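Long-range contact in merozoite surface protein-1 (Plasmodium knowlesi strain H, PDB 1N1I), which probably takes part in merozoite egress from red blood cells and in binding and invasion of new ones, this piece being its C-terminal pair of EGF-like domains: residues Ile52-Cys61 with Cys67-Cys77. Residues are numbered along the deposited sequence; the frame is centred on the assembly and turned at random.
Sequences ITCEENNGGC and CTMDDKKEVEC
Cys54 and Cys61 are each joined by a disulfide to the hairpin of strands 66-69 and 75-78, Cys54 to Cys67 and Cys61 to Cys77. This is the first-to-third and second-to-fourth cysteine pairing of an EGF-like domain, here the second of the two in this fragment. The bridges have similar twists, with chi3 of -83° and -80°, and they lie close together: Cys61 SG is 3.9 Å from Cys67 SG. Gly59 fits tightly against the first bridge, its CA 3.7 Å from Cys67 SG. Beside it the buried Val75 divides its branches: CG1 faces Cys61 SG at 4.2 Å, while CG2 meets Ile52 CD1 at 3.6 Å. Ile52 CG1 stands between its own backbone N and carbonyl carbon (chi1 54°), and with chi2 extended this turn lays CG1 and CD1 against the CG2 methyl of Val75, CD1 also coming near Glu74 OE2.

The packing thins toward solvent. Met69 only grazes the first bridge, its SD 4.2 Å from Cys54 SG. At another edge Asn58 OD1 rests 3.4 Å from Cys67 CB, while Asn58 ND2 donates to Ala65 O in the intervening chain. Glu74, bent at chi2, folds back on the start of strand 75-78, where Val75 N donates to Glu74 OE2 at 2.7 Å from above the carboxylate plane.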
ATOM      1  N   ILE A  52       0.999  -3.531 -13.844  1.00 46.39           N
ATOM      2  CA  ILE A  52       2.038  -2.932 -13.009  1.00 46.05           C
ATOM      3  C   ILE A  52       3.470  -3.308 -13.360  1.00 44.55           C
ATOM      4  O   ILE A  52       3.746  -4.352 -13.946  1.00 47.77           O
ATOM      5  CB  ILE A  52       1.791  -3.298 -11.548  1.00 47.34           C
ATOM      6  CG1 ILE A  52       1.661  -4.819 -11.376  1.00 48.40           C
ATOM      7  CG2 ILE A  52       0.485  -2.623 -11.087  1.00 44.00           C
ATOM      8  CD1 ILE A  52       1.071  -5.274 -10.062  1.00 53.20           C
ATOM      9  N   THR A  53       4.374  -2.419 -12.992  1.00 45.93           N
ATOM     10  CA  THR A  53       5.787  -2.618 -13.209  1.00 45.81           C
ATOM     11  C   THR A  53       6.547  -1.953 -12.075  1.00 44.69           C
ATOM     12  O   THR A  53       6.385  -0.756 -11.835  1.00 44.35           O
ATOM     13  CB  THR A  53       6.252  -1.997 -14.519  1.00 45.77           C
ATOM     14  OG1 THR A  53       7.673  -1.791 -14.463  1.00 51.06           O
ATOM     15  CG2 THR A  53       5.553  -0.676 -14.748  1.00 42.95           C
ATOM     16  N   CYS A  54       7.370  -2.727 -11.376  1.00 42.74           N
ATOM     17  CA  CYS A  54       8.154  -2.184 -10.283  1.00 41.15           C
ATOM     18  C   CYS A  54       8.858  -0.877 -10.661  1.00 41.11           C
ATOM     19  O   CYS A  54       9.259  -0.116  -9.785  1.00 41.32           O
ATOM     20  CB  CYS A  54       9.202  -3.195  -9.830  1.00 40.84           C
ATOM     21  SG  CYS A  54       8.620  -4.566  -8.778  1.00 46.89           S
ATOM     22  N   GLU A  55       8.993  -0.605 -11.959  1.00 47.02           N
ATOM     23  CA  GLU A  55       9.670   0.614 -12.405  1.00 54.57           C
ATOM     24  C   GLU A  55       8.849   1.905 -12.376  1.00 53.39           C
ATOM     25  O   GLU A  55       9.383   2.985 -12.633  1.00 53.04           O
ATOM     26  CB  GLU A  55      10.272   0.413 -13.797  1.00 63.58           C
ATOM     27  CG  GLU A  55      11.353  -0.659 -13.825  1.00 79.33           C
ATOM     28  CD  GLU A  55      12.394  -0.413 -14.894  1.00 91.06           C
ATOM     29  OE1 GLU A  55      13.080   0.629 -14.815  1.00 97.67           O
ATOM     30  OE2 GLU A  55      12.525  -1.258 -15.809  1.00 97.66           O
ATOM     31  N   GLU A  56       7.563   1.798 -12.057  1.00 48.74           N
ATOM     32  CA  GLU A  56       6.700   2.975 -11.951  1.00 44.98           C
ATOM     33  C   GLU A  56       5.991   2.938 -10.589  1.00 43.94           C
ATOM     34  O   GLU A  56       5.399   1.922 -10.214  1.00 41.36           O
ATOM     35  CB  GLU A  56       5.659   2.996 -13.077  1.00 44.93           C
ATOM     36  CG  GLU A  56       4.785   4.256 -13.073  1.00 44.72           C
ATOM     37  CD  GLU A  56       3.683   4.231 -14.123  1.00 48.03           C
ATOM     38  OE1 GLU A  56       4.007   4.174 -15.324  1.00 54.13           O
ATOM     39  OE2 GLU A  56       2.491   4.275 -13.746  1.00 48.39           O
ATOM     40  N   ASN A  57       6.041   4.047  -9.859  1.00 40.23           N
ATOM     41  CA  ASN A  57       5.424   4.128  -8.536  1.00 41.19           C
ATOM     42  C   ASN A  57       5.753   2.894  -7.692  1.00 42.14           C
ATOM     43  O   ASN A  57       4.914   2.382  -6.952  1.00 37.88           O
ATOM     44  CB  ASN A  57       3.903   4.297  -8.651  1.00 40.59           C
ATOM     45  CG  ASN A  57       3.239   4.508  -7.299  1.00 45.83           C
ATOM     46  OD1 ASN A  57       3.826   5.110  -6.402  1.00 49.25           O
ATOM     47  ND2 ASN A  57       2.008   4.021  -7.150  1.00 43.95           N
ATOM     48  N   ASN A  58       6.991   2.429  -7.820  1.00 39.00           N
ATOM     49  CA  ASN A  58       7.478   1.277  -7.079  1.00 37.71           C
ATOM     50  C   ASN A  58       6.519   0.083  -7.098  1.00 38.65           C
ATOM     51  O   ASN A  58       6.323  -0.587  -6.082  1.00 34.19           O
ATOM     52  CB  ASN A  58       7.798   1.694  -5.638  1.00 39.72           C
ATOM     53  CG  ASN A  58       8.621   0.654  -4.903  1.00 48.71           C
ATOM     54  OD1 ASN A  58       9.560   0.102  -5.456  1.00 54.84           O
ATOM     55  ND2 ASN A  58       8.279   0.396  -3.648  1.00 51.43           N
ATOM     56  N   GLY A  59       5.929  -0.170  -8.264  1.00 35.57           N
ATOM     57  CA  GLY A  59       5.030  -1.296  -8.426  1.00 33.07           C
ATOM     58  C   GLY A  59       3.777  -1.211  -7.602  1.00 36.56           C
ATOM     59  O   GLY A  59       3.016  -2.164  -7.552  1.00 37.24           O
ATOM     60  N   GLY A  60       3.558  -0.072  -6.958  1.00 39.45           N
ATOM     61  CA  GLY A  60       2.371   0.096  -6.141  1.00 35.12           C
ATOM     62  C   GLY A  60       2.676  -0.185  -4.685  1.00 34.91           C
ATOM     63  O   GLY A  60       1.829  -0.018  -3.808  1.00 34.12           O
ATOM     64  N   CYS A  61       3.899  -0.621  -4.426  1.00 31.21           N
ATOM     65  CA  CYS A  61       4.329  -0.918  -3.069  1.00 29.51           C
ATOM     66  C   CYS A  61       4.575   0.399  -2.340  1.00 34.28           C
ATOM     67  O   CYS A  61       4.810   1.428  -2.972  1.00 35.37           O
ATOM     68  CB  CYS A  61       5.638  -1.702  -3.103  1.00 31.67           C
ATOM     69  SG  CYS A  61       5.626  -3.327  -3.944  1.00 39.47           S
ATOM     70  N   CYS A  67      10.246  -3.620  -4.102  1.00 46.05           N
ATOM     71  CA  CYS A  67       9.385  -4.243  -5.102  1.00 51.59           C
ATOM     72  C   CYS A  67      10.152  -5.300  -5.886  1.00 56.58           C
ATOM     73  O   CYS A  67      11.289  -5.070  -6.298  1.00 58.75           O
ATOM     74  CB  CYS A  67       8.867  -3.169  -6.066  1.00 39.83           C
ATOM     75  SG  CYS A  67       7.590  -3.671  -7.267  1.00 44.00           S
ATOM     76  N   THR A  68       9.514  -6.433  -6.131  1.00 60.42           N
ATOM     77  CA  THR A  68      10.202  -7.485  -6.841  1.00 64.87           C
ATOM     78  C   THR A  68       9.191  -8.348  -7.524  1.00 69.65           C
ATOM     79  O   THR A  68       7.989  -8.135  -7.392  1.00 69.45           O
ATOM     80  CB  THR A  68      11.051  -8.420  -5.891  1.00 63.16           C
ATOM     81  OG1 THR A  68      10.188  -9.146  -5.013  1.00 64.46           O
ATOM     82  CG2 THR A  68      12.052  -7.625  -5.070  1.00 61.61           C
ATOM     83  N   MET A  69       9.735  -9.333  -8.238  1.00 82.91           N
ATOM     84  CA  MET A  69       9.008 -10.331  -9.009  1.00 90.84           C
ATOM     85  C   MET A  69       9.474 -11.704  -8.525  1.00 96.04           C
ATOM     86  O   MET A  69      10.674 -12.008  -8.498  1.00100.01           O
ATOM     87  CB  MET A  69       9.320 -10.179 -10.498  1.00 91.64           C
ATOM     88  CG  MET A  69       9.151  -8.761 -11.028  1.00 91.54           C
ATOM     89  SD  MET A  69       7.494  -8.075 -10.795  1.00 86.19           S
ATOM     90  CE  MET A  69       6.753  -8.454 -12.354  1.00 88.64           C
ATOM     91  N   ASP A  70       8.504 -12.516  -8.133  1.00104.75           N
ATOM     92  CA  ASP A  70       8.761 -13.853  -7.637  1.00110.26           C
ATOM     93  C   ASP A  70       8.577 -14.914  -8.723  1.00115.27           C
ATOM     94  O   ASP A  70       8.458 -14.604  -9.913  1.00116.26           O
ATOM     95  CB  ASP A  70       7.835 -14.137  -6.447  1.00106.51           C
ATOM     96  CG  ASP A  70       6.377 -13.813  -6.740  1.00105.17           C
ATOM     97  OD1 ASP A  70       6.062 -13.398  -7.875  1.00101.65           O
ATOM     98  OD2 ASP A  70       5.537 -13.973  -5.835  1.00103.64           O
ATOM     99  N   ASP A  71       8.569 -16.170  -8.289  1.00120.48           N
ATOM    100  CA  ASP A  71       8.407 -17.317  -9.171  1.00124.49           C
ATOM    101  C   ASP A  71       7.031 -17.306  -9.839  1.00125.40           C
ATOM    102  O   ASP A  71       6.890 -17.685 -11.001  1.00127.17           O
ATOM    103  CB  ASP A  71       8.589 -18.602  -8.363  1.00128.19           C
ATOM    104  CG  ASP A  71       7.586 -18.720  -7.228  1.00130.82           C
ATOM    105  OD1 ASP A  71       7.546 -17.808  -6.371  1.00131.47           O
ATOM    106  OD2 ASP A  71       6.838 -19.723  -7.195  1.00133.17           O
ATOM    107  N   LYS A  72       6.020 -16.870  -9.095  1.00126.18           N
ATOM    108  CA  LYS A  72       4.660 -16.802  -9.616  1.00125.17           C
ATOM    109  C   LYS A  72       4.492 -15.641 -10.604  1.00123.89           C
ATOM    110  O   LYS A  72       3.371 -15.333 -11.015  1.00125.51           O
ATOM    111  CB  LYS A  72       3.665 -16.654  -8.456  1.00126.32           C
ATOM    112  CG  LYS A  72       3.696 -17.811  -7.458  1.00128.42           C
ATOM    113  CD  LYS A  72       2.530 -17.743  -6.483  1.00128.70           C
ATOM    114  CE  LYS A  72       2.455 -18.994  -5.622  1.00128.72           C
ATOM    115  NZ  LYS A  72       1.181 -19.041  -4.846  1.00128.28           N
ATOM    116  N   LYS A  73       5.608 -15.012 -10.985  1.00119.21           N
ATOM    117  CA  LYS A  73       5.617 -13.875 -11.915  1.00114.93           C
ATOM    118  C   LYS A  73       4.656 -12.788 -11.462  1.00112.46           C
ATOM    119  O   LYS A  73       3.989 -12.155 -12.280  1.00111.31           O
ATOM    120  CB  LYS A  73       5.215 -14.324 -13.311  1.00114.88           C
ATOM    121  CG  LYS A  73       6.157 -15.324 -13.917  1.00115.78           C
ATOM    122  CD  LYS A  73       5.674 -15.742 -15.294  1.00116.92           C
ATOM    123  CE  LYS A  73       6.620 -16.734 -15.970  1.00115.56           C
ATOM    124  NZ  LYS A  73       6.098 -17.162 -17.305  1.00114.03           N
ATOM    125  N   GLU A  74       4.582 -12.578 -10.155  1.00105.44           N
ATOM    126  CA  GLU A  74       3.682 -11.584  -9.597  1.00100.39           C
ATOM    127  C   GLU A  74       4.503 -10.559  -8.813  1.00 95.61           C
ATOM    128  O   GLU A  74       5.679 -10.807  -8.536  1.00 91.72           O
ATOM    129  CB  GLU A  74       2.656 -12.285  -8.687  1.00102.55           C
ATOM    130  CG  GLU A  74       1.627 -11.340  -8.086  1.00109.57           C
ATOM    131  CD  GLU A  74       1.058 -10.385  -9.128  1.00112.79           C
ATOM    132  OE1 GLU A  74       0.380 -10.868 -10.056  1.00113.80           O
ATOM    133  OE2 GLU A  74       1.291  -9.158  -9.036  1.00113.43           O
ATOM    134  N   VAL A  75       3.910  -9.402  -8.499  1.00 84.46           N
ATOM    135  CA  VAL A  75       4.600  -8.381  -7.717  1.00 74.17           C
ATOM    136  C   VAL A  75       4.510  -8.673  -6.226  1.00 68.66           C
ATOM    137  O   VAL A  75       3.458  -9.059  -5.718  1.00 61.18           O
ATOM    138  CB  VAL A  75       4.025  -7.006  -7.921  1.00 75.93           C
ATOM    139  CG1 VAL A  75       4.640  -6.068  -6.904  1.00 76.74           C
ATOM    140  CG2 VAL A  75       4.322  -6.528  -9.320  1.00 77.17           C
ATOM    141  N   GLU A  76       5.641  -8.492  -5.548  1.00 66.92           N
ATOM    142  CA  GLU A  76       5.754  -8.723  -4.116  1.00 64.91           C
ATOM    143  C   GLU A  76       6.371  -7.492  -3.464  1.00 60.46           C
ATOM    144  O   GLU A  76       7.378  -6.934  -3.963  1.00 59.59           O
ATOM    145  CB  GLU A  76       6.624  -9.952  -3.805  1.00 66.31           C
ATOM    146  CG  GLU A  76       6.251 -10.595  -2.464  1.00 75.45           C
ATOM    147  CD  GLU A  76       7.416 -11.202  -1.721  1.00 78.93           C
ATOM    148  OE1 GLU A  76       8.275 -11.812  -2.388  1.00 83.59           O
ATOM    149  OE2 GLU A  76       7.459 -11.081  -0.473  1.00 78.25           O
ATOM    150  N   CYS A  77       5.744  -7.058  -2.374  1.00 50.09           N
ATOM    151  CA  CYS A  77       6.253  -5.908  -1.648  1.00 46.35           C
ATOM    152  C   CYS A  77       6.743  -6.407  -0.305  1.00 46.32           C
ATOM    153  O   CYS A  77       6.084  -7.223   0.343  1.00 48.04           O
ATOM    154  CB  CYS A  77       5.143  -4.883  -1.415  1.00 31.78           C
ATOM    155  SG  CYS A  77       4.227  -4.356  -2.889  1.00 36.00           S
TER
HETATM  156  O   HOH W   1      11.645  -1.053  -5.069  1.00 57.95           O